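Local coordinates for protein Tubulin/ftsz, gtpase (Methanosaeta thermophila, PDB 3ZID) that binds and probably hydrolyses GTP as a tubulin-like cytoskeletal protein involved in control of archaeal cell shape, at residues G227-K241 with E313-A325. Residues are numbered along the deposited sequence; the frame is centred on the assembly and turned at random.
Sequences GGLRMGTLGYYQADK and EPRVLSVLSLERA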
loop_
_atom_site.group_PDB
_atom_site.type_symbol
_atom_site.label_atom_id
_atom_site.label_comp_id
_atom_site.label_asym_id
_atom_site.label_seq_id
_atom_site.Cartn_x
_atom_site.Cartn_y
_atom_site.Cartn_z
ATOM N N GLY A 227 -13.411 -8.498 2.820
ATOM C CA GLY A 227 -14.189 -8.492 4.045
ATOM C C GLY A 227 -14.203 -7.114 4.688
ATOM O O GLY A 227 -13.414 -6.241 4.327
ATOM N N GLY A 228 -15.122 -6.912 5.623
ATOM C CA GLY A 228 -15.113 -5.731 6.466
ATOM C C GLY A 228 -15.014 -4.410 5.718
ATOM O O GLY A 228 -15.820 -4.141 4.833
ATOM N N LEU A 229 -14.005 -3.610 6.062
ATOM C CA LEU A 229 -13.753 -2.302 5.430
ATOM C C LEU A 229 -13.189 -2.372 4.023
ATOM O O LEU A 229 -13.041 -1.336 3.378
ATOM C CB LEU A 229 -12.729 -1.500 6.235
ATOM C CG LEU A 229 -12.992 -1.088 7.673
ATOM C CD1 LEU A 229 -11.745 -0.400 8.187
ATOM C CD2 LEU A 229 -14.201 -0.174 7.756
ATOM N N ARG A 230 -12.813 -3.578 3.591
ATOM C CA ARG A 230 -12.130 -3.811 2.313
ATOM C C ARG A 230 -10.764 -3.146 2.298
ATOM O O ARG A 230 -10.245 -2.728 1.253
ATOM C CB ARG A 230 -12.986 -3.362 1.130
ATOM C CG ARG A 230 -14.238 -4.191 0.961
ATOM C CD ARG A 230 -15.164 -3.555 -0.038
ATOM N NE ARG A 230 -14.571 -3.449 -1.366
ATOM C CZ ARG A 230 -14.660 -4.397 -2.292
ATOM N NH1 ARG A 230 -15.308 -5.528 -2.037
ATOM N NH2 ARG A 230 -14.102 -4.213 -3.478
ATOM N N MET A 231 -10.191 -3.043 3.489
ATOM C CA MET A 231 -8.828 -2.594 3.644
ATOM C C MET A 231 -8.179 -3.540 4.618
ATOM O O MET A 231 -8.831 -4.062 5.521
ATOM C CB MET A 231 -8.791 -1.198 4.253
ATOM C CG MET A 231 -9.310 -0.093 3.386
ATOM S SD MET A 231 -9.387 1.389 4.396
ATOM C CE MET A 231 -9.607 2.676 3.193
ATOM N N GLY A 232 -6.874 -3.716 4.473
ATOM C CA GLY A 232 -6.163 -4.623 5.345
ATOM C C GLY A 232 -4.692 -4.364 5.269
ATOM O O GLY A 232 -4.252 -3.301 4.833
ATOM N N THR A 233 -3.919 -5.362 5.658
ATOM C CA THR A 233 -2.485 -5.221 5.655
ATOM C C THR A 233 -1.849 -6.598 5.634
ATOM O O THR A 233 -2.561 -7.606 5.614
ATOM C CB THR A 233 -1.981 -4.372 6.853
ATOM O OG1 THR A 233 -0.636 -3.934 6.594
ATOM C CG2 THR A 233 -2.012 -5.172 8.159
ATOM N N LEU A 234 -0.520 -6.629 5.590
ATOM C CA LEU A 234 0.227 -7.879 5.638
ATOM C C LEU A 234 1.082 -7.902 6.906
ATOM O O LEU A 234 1.761 -6.927 7.235
ATOM C CB LEU A 234 1.142 -8.009 4.421
ATOM C CG LEU A 234 0.466 -8.034 3.061
ATOM C CD1 LEU A 234 1.507 -8.145 1.944
ATOM C CD2 LEU A 234 -0.496 -9.212 2.983
ATOM N N GLY A 235 1.081 -9.035 7.591
ATOM C CA GLY A 235 1.989 -9.253 8.707
ATOM C C GLY A 235 3.038 -10.313 8.357
ATOM O O GLY A 235 2.877 -11.092 7.426
ATOM N N TYR A 236 4.132 -10.330 9.098
ATOM C CA TYR A 236 5.240 -11.169 8.708
ATOM C C TYR A 236 6.116 -11.428 9.902
ATOM O O TYR A 236 6.282 -10.558 10.750
ATOM C CB TYR A 236 6.057 -10.454 7.654
ATOM C CG TYR A 236 7.230 -11.218 7.103
ATOM C CD1 TYR A 236 8.485 -11.151 7.692
ATOM C CD2 TYR A 236 7.084 -11.976 5.954
ATOM C CE1 TYR A 236 9.559 -11.835 7.146
ATOM C CE2 TYR A 236 8.134 -12.645 5.409
ATOM C CZ TYR A 236 9.363 -12.587 6.007
ATOM O OH TYR A 236 10.391 -13.280 5.418
ATOM N N TYR A 237 6.651 -12.639 9.977
ATOM C CA TYR A 237 7.657 -12.957 10.967
ATOM C C TYR A 237 8.512 -14.102 10.509
ATOM O O TYR A 237 7.995 -15.138 10.131
ATOM C CB TYR A 237 7.020 -13.312 12.297
ATOM C CG TYR A 237 8.048 -13.653 13.358
ATOM C CD1 TYR A 237 8.743 -12.665 14.043
ATOM C CD2 TYR A 237 8.336 -14.979 13.647
ATOM C CE1 TYR A 237 9.681 -12.999 15.004
ATOM C CE2 TYR A 237 9.260 -15.315 14.607
ATOM C CZ TYR A 237 9.932 -14.328 15.267
ATOM O OH TYR A 237 10.855 -14.686 16.198
ATOM N N GLN A 238 9.815 -13.887 10.523
ATOM C CA GLN A 238 10.791 -14.925 10.230
ATOM C C GLN A 238 11.369 -15.446 11.542
ATOM O O GLN A 238 12.008 -14.697 12.251
ATOM C CB GLN A 238 11.921 -14.348 9.398
ATOM C CG GLN A 238 13.087 -15.290 9.240
ATOM C CD GLN A 238 12.754 -16.419 8.326
ATOM O OE1 GLN A 238 12.601 -16.197 7.144
ATOM N NE2 GLN A 238 12.612 -17.632 8.861
ATOM N N ALA A 239 11.126 -16.708 11.874
ATOM C CA ALA A 239 11.684 -17.318 13.080
ATOM C C ALA A 239 13.166 -17.654 12.944
ATOM O O ALA A 239 13.672 -17.803 11.831
ATOM C CB ALA A 239 10.898 -18.584 13.462
ATOM N N ASP A 240 13.871 -17.754 14.072
ATOM C CA ASP A 240 15.262 -18.162 14.004
ATOM C C ASP A 240 15.353 -19.631 14.414
ATOM O O ASP A 240 14.395 -20.188 14.949
ATOM C CB ASP A 240 16.134 -17.302 14.907
ATOM C CG ASP A 240 17.614 -17.561 14.699
ATOM O OD1 ASP A 240 18.121 -17.260 13.598
ATOM O OD2 ASP A 240 18.263 -18.094 15.630
ATOM N N LYS A 241 16.513 -20.233 14.157
ATOM C CA LYS A 241 16.800 -21.643 14.431
ATOM C C LYS A 241 16.644 -21.996 15.910
ATOM O O LYS A 241 16.225 -23.103 16.250
ATOM C CB LYS A 241 18.183 -22.021 13.893
ATOM C CG LYS A 241 18.436 -23.514 13.883
ATOM C CD LYS A 241 19.818 -23.866 13.352
ATOM C CE LYS A 241 19.811 -23.847 11.822
ATOM N NZ LYS A 241 21.108 -24.259 11.224
ATOM N N GLU A 313 14.137 -22.088 8.110
ATOM C CA GLU A 313 13.515 -21.807 9.392
ATOM C C GLU A 313 12.149 -21.189 9.084
ATOM O O GLU A 313 12.014 -20.435 8.132
ATOM C CB GLU A 313 14.385 -20.851 10.202
ATOM C CG GLU A 313 15.867 -21.235 10.234
ATOM C CD GLU A 313 16.087 -22.619 10.806
ATOM O OE1 GLU A 313 15.520 -22.920 11.876
ATOM O OE2 GLU A 313 16.819 -23.415 10.188
ATOM N N PRO A 314 11.127 -21.562 9.856
ATOM C CA PRO A 314 9.763 -21.147 9.533
ATOM C C PRO A 314 9.539 -19.632 9.507
ATOM O O PRO A 314 10.160 -18.889 10.260
ATOM C CB PRO A 314 8.918 -21.802 10.627
ATOM C CG PRO A 314 9.914 -22.214 11.709
ATOM C CD PRO A 314 11.183 -22.477 11.013
ATOM N N ARG A 315 8.672 -19.202 8.595
ATOM C CA ARG A 315 8.219 -17.827 8.553
ATOM C C ARG A 315 6.708 -17.841 8.333
ATOM O O ARG A 315 6.126 -18.805 7.803
ATOM C CB ARG A 315 8.928 -17.021 7.462
ATOM C CG ARG A 315 8.715 -17.525 6.043
ATOM C CD ARG A 315 9.228 -16.469 5.055
ATOM N NE ARG A 315 9.000 -16.873 3.670
ATOM C CZ ARG A 315 9.274 -16.108 2.617
ATOM N NH1 ARG A 315 9.780 -14.898 2.800
ATOM N NH2 ARG A 315 9.053 -16.560 1.385
ATOM N N VAL A 316 6.068 -16.772 8.770
ATOM C CA VAL A 316 4.632 -16.682 8.702
ATOM C C VAL A 316 4.252 -15.389 8.014
ATOM O O VAL A 316 4.800 -14.321 8.304
ATOM C CB VAL A 316 3.991 -16.720 10.110
ATOM C CG1 VAL A 316 2.473 -16.570 10.013
ATOM C CG2 VAL A 316 4.342 -18.030 10.817
ATOM N N LEU A 317 3.308 -15.509 7.102
ATOM C CA LEU A 317 2.664 -14.359 6.511
ATOM C C LEU A 317 1.214 -14.326 6.946
ATOM O O LEU A 317 0.499 -15.312 6.861
ATOM C CB LEU A 317 2.745 -14.419 4.990
ATOM C CG LEU A 317 2.022 -13.260 4.280
ATOM C CD1 LEU A 317 2.897 -12.058 4.273
ATOM C CD2 LEU A 317 1.678 -13.666 2.862
ATOM N N SER A 318 0.774 -13.167 7.390
ATOM C CA SER A 318 -0.628 -12.986 7.706
ATOM C C SER A 318 -1.245 -11.934 6.780
ATOM O O SER A 318 -0.664 -10.876 6.534
ATOM C CB SER A 318 -0.785 -12.591 9.178
ATOM O OG SER A 318 -0.063 -11.399 9.461
ATOM N N VAL A 319 -2.409 -12.252 6.240
ATOM C CA VAL A 319 -3.141 -11.296 5.428
ATOM C C VAL A 319 -4.339 -10.974 6.271
ATOM O O VAL A 319 -5.118 -11.853 6.594
ATOM C CB VAL A 319 -3.576 -11.871 4.061
ATOM C CG1 VAL A 319 -4.297 -10.788 3.222
ATOM C CG2 VAL A 319 -2.352 -12.468 3.300
ATOM N N LEU A 320 -4.456 -9.713 6.663
ATOM C CA LEU A 320 -5.528 -9.269 7.548
ATOM C C LEU A 320 -6.500 -8.386 6.796
ATOM O O LEU A 320 -6.111 -7.620 5.923
ATOM C CB LEU A 320 -4.977 -8.445 8.700
ATOM C CG LEU A 320 -4.050 -9.136 9.683
ATOM C CD1 LEU A 320 -3.702 -8.160 10.801
ATOM C CD2 LEU A 320 -4.726 -10.380 10.229
ATOM N N SER A 321 -7.768 -8.534 7.133
ATOM C CA SER A 321 -8.830 -7.663 6.683
ATOM C C SER A 321 -9.369 -6.896 7.890
ATOM O O SER A 321 -9.621 -7.499 8.930
ATOM C CB SER A 321 -9.938 -8.530 6.071
ATOM O OG SER A 321 -11.092 -7.784 5.758
ATOM N N LEU A 322 -9.575 -5.584 7.757
ATOM C CA LEU A 322 -9.985 -4.759 8.902
ATOM C C LEU A 322 -11.497 -4.587 8.994
ATOM O O LEU A 322 -12.167 -4.428 7.974
ATOM C CB LEU A 322 -9.325 -3.378 8.836
ATOM C CG LEU A 322 -7.796 -3.467 8.838
ATOM C CD1 LEU A 322 -7.161 -2.078 8.835
ATOM C CD2 LEU A 322 -7.307 -4.326 10.034
ATOM N N GLU A 323 -12.032 -4.655 10.215
ATOM C CA GLU A 323 -13.404 -4.226 10.495
ATOM C C GLU A 323 -13.420 -2.745 10.867
ATOM O O GLU A 323 -14.343 -2.021 10.523
ATOM C CB GLU A 323 -14.011 -5.029 11.655
ATOM C CG GLU A 323 -14.206 -6.511 11.371
ATOM C CD GLU A 323 -15.224 -6.787 10.271
ATOM O OE1 GLU A 323 -16.308 -6.168 10.279
ATOM O OE2 GLU A 323 -14.933 -7.622 9.391
ATOM N N ARG A 324 -12.398 -2.320 11.606
ATOM C CA ARG A 324 -12.263 -0.947 12.079
ATOM C C ARG A 324 -10.839 -0.449 11.817
ATOM O O ARG A 324 -9.885 -1.237 11.816
ATOM C CB ARG A 324 -12.581 -0.886 13.577
ATOM C CG ARG A 324 -13.908 -1.538 13.912
ATOM C CD ARG A 324 -14.229 -1.486 15.374
ATOM N NE ARG A 324 -13.742 -2.650 16.104
ATOM C CZ ARG A 324 -12.743 -2.598 16.975
ATOM N NH1 ARG A 324 -12.121 -1.446 17.205
ATOM N NH2 ARG A 324 -12.369 -3.688 17.614
ATOM N N ALA A 325 -10.697 0.853 11.581
ATOM C CA ALA A 325 -9.389 1.441 11.332
ATOM C C ALA A 325 -9.251 2.820 11.967
ATOM O O ALA A 325 -9.198 3.817 11.250
ATOM C CB ALA A 325 -9.157 1.558 9.846
#
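Tyr236 and Arg315 meet edge to edge: NH1 of Arg315 lies in the plane of the tyrosine ring and donates to Tyr236 OH over 3.1 Å, while that hydroxyl sits at the guanidinium edge. The two planes stand nearly perpendicular, 86° apart. CG of Tyr236, anti to the backbone N (chi1 -178°), swings the ring along its strand toward Arg315, whose chain runs extended from CG to NE. Gln278 accepts from Arg315 NE, and Phe203 in helix 186-210 makes a cation-pi contact with the same arginine, so several partners fix the guanidinium. The amide of Gln238 is almost parallel to it, 14° off, with OE1 3.8 Å from Arg315 CB. Gln238 NE2 binds Glu313 O from above that carbonyl's plane and Ala239 O on a lone pair in the plane. Backbone bonds pair strands 232-238 and 315-322 antiparallel, at the edge of the mixed four-stranded sheet of the C-terminal domain of the tubulin/FtsZ fold. The face bearing Leu234, Tyr236, Leu317 and Val319 packs in part on helix 186-210, the long central helix of this fold; Leu234 and Val319 lie side by side, CD2 to CG2 3.8 Å. On the reverse face, Val316 and Tyr237 touch helix 246-252. There Gly235 pairs across the strands with Ser318, whose OG is 3.1 Å from Gly235 CA and bonds to Ser253 O. Ahead of strand 232-238, a type II' turn from Gly227 to Arg230 folds against the link from strand 315-322 into helix 326-369: Leu229 N gives a nearly straight 2.8 Å bond to Leu322 O, and Leu229 CD1 packs 3.6 Å from CB of Ala325, the N-cap residue.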